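Side-chain contact in Alr4995 protein (Nostoc sp., PDB 6LRF), which probably works as a bifunctional enzyme, an arginine dihydrolase joined to an ornithine cyclodeaminase, in arginine breakdown by a cyanobacterium: residues I408-T411 and G416-A419. Sequence-based numbering, arbitrary orientation.
Sequences IAIT and GLLA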
loop_
_atom_site.group_PDB
_atom_site.type_symbol
_atom_site.label_atom_id
_atom_site.label_comp_id
_atom_site.label_asym_id
_atom_site.label_seq_id
_atom_site.Cartn_x
_atom_site.Cartn_y
_atom_site.Cartn_z
ATOM N N ILE B 408 0.938 22.937 -33.299
ATOM C CA ILE B 408 1.998 22.961 -34.300
ATOM C C ILE B 408 1.850 24.209 -35.158
ATOM O O ILE B 408 0.854 24.376 -35.858
ATOM C CB ILE B 408 1.969 21.700 -35.163
ATOM C CG1 ILE B 408 2.130 20.465 -34.266
ATOM C CG2 ILE B 408 3.070 21.729 -36.217
ATOM C CD1 ILE B 408 2.158 19.163 -35.039
ATOM N N ALA B 409 2.838 25.097 -35.073
ATOM C CA ALA B 409 2.819 26.351 -35.815
ATOM C C ALA B 409 3.670 26.206 -37.075
ATOM O O ALA B 409 4.721 25.576 -37.064
ATOM C CB ALA B 409 3.326 27.503 -34.943
ATOM N N ILE B 410 3.192 26.781 -38.168
ATOM C CA ILE B 410 3.839 26.667 -39.463
ATOM C C ILE B 410 4.190 28.063 -39.900
ATOM O O ILE B 410 3.339 28.958 -39.870
ATOM C CB ILE B 410 2.922 26.027 -40.548
ATOM C CG1 ILE B 410 2.339 24.704 -40.063
ATOM C CG2 ILE B 410 3.692 25.831 -41.866
ATOM C CD1 ILE B 410 3.407 23.659 -39.761
ATOM N N THR B 411 5.432 28.259 -40.312
ATOM C CA THR B 411 5.813 29.550 -40.846
ATOM C C THR B 411 6.784 29.407 -42.036
ATOM O O THR B 411 7.518 28.414 -42.160
ATOM C CB THR B 411 6.404 30.444 -39.722
ATOM O OG1 THR B 411 6.816 31.702 -40.274
ATOM C CG2 THR B 411 7.577 29.778 -39.060
ATOM N N GLY B 416 13.287 28.404 -45.516
ATOM C CA GLY B 416 12.276 27.432 -45.899
ATOM C C GLY B 416 11.114 27.345 -44.929
ATOM O O GLY B 416 11.001 28.135 -43.994
ATOM N N LEU B 417 10.240 26.371 -45.167
ATOM C CA LEU B 417 9.106 26.101 -44.292
ATOM C C LEU B 417 9.550 25.605 -42.930
ATOM O O LEU B 417 10.362 24.701 -42.836
ATOM C CB LEU B 417 8.191 25.057 -44.925
ATOM C CG LEU B 417 7.185 25.551 -45.946
ATOM C CD1 LEU B 417 6.583 24.348 -46.648
ATOM C CD2 LEU B 417 6.115 26.371 -45.245
ATOM N N LEU B 418 9.008 26.191 -41.876
ATOM C CA LEU B 418 9.320 25.737 -40.536
ATOM C C LEU B 418 8.063 25.277 -39.795
ATOM O O LEU B 418 7.074 26.016 -39.712
ATOM C CB LEU B 418 10.010 26.854 -39.757
ATOM C CG LEU B 418 10.293 26.535 -38.296
ATOM C CD1 LEU B 418 11.264 25.346 -38.171
ATOM C CD2 LEU B 418 10.840 27.784 -37.634
ATOM N N ALA B 419 8.103 24.048 -39.277
ATOM C CA ALA B 419 7.011 23.519 -38.455
ATOM C C ALA B 419 7.519 23.355 -37.029
ATOM O O ALA B 419 8.506 22.665 -36.790
ATOM C CB ALA B 419 6.495 22.196 -39.004
#
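Leu-418 O takes a hydrogen bond from Thr-411 N at 2.8 Å, and the alpha carbon of Ile-410 brings a C-H contact to the same oxygen at 3.3 Å from CA. Thr-411 O closes the ring, accepting from Leu-418 N at 2.7 Å over a nearly straight N-H...O path of 171°. Thr-411 and Leu-418 thus form the hydrogen-bonded pair of an antiparallel beta hairpin, with Ile-410 and Ala-419 as the next, non-hydrogen-bonded pair. On one face sit Ile-408, Ile-410, Leu-417 and Ala-419. Ile-410 reaches across with both branches: CG1 lies anti to the carbonyl carbon (chi1 -52°), and the bend at chi2 carries CD1 over Ala-419, where it presses on CB at 3.5 Å, tight for two carbons. Its other branch, CG2, meets Leu-417 CD2 at 4.2 Å, while Ile-408 CG2 reaches the same alanine methyl more loosely. With an alanine in place of Ile-410, the tight contact above Ala-419 would probably give way to a gap, and Leu-417 CD2 would lose its apolar partner across the hairpin. On the other face Thr-411 and Leu-418 lie side by side, Thr-411 CG2 3.9 Å from Leu-418 CB, and both are partly exposed. The chemistry is therefore two-sided: an apolar face, buried at Ile-408, Ile-410 and Ala-419, packed against strand 388-392 and, through the two isoleucines, against Ile-434; a mixed threonine-leucine face partly open to solvent; and paired backbone bonds holding the strands in step between them.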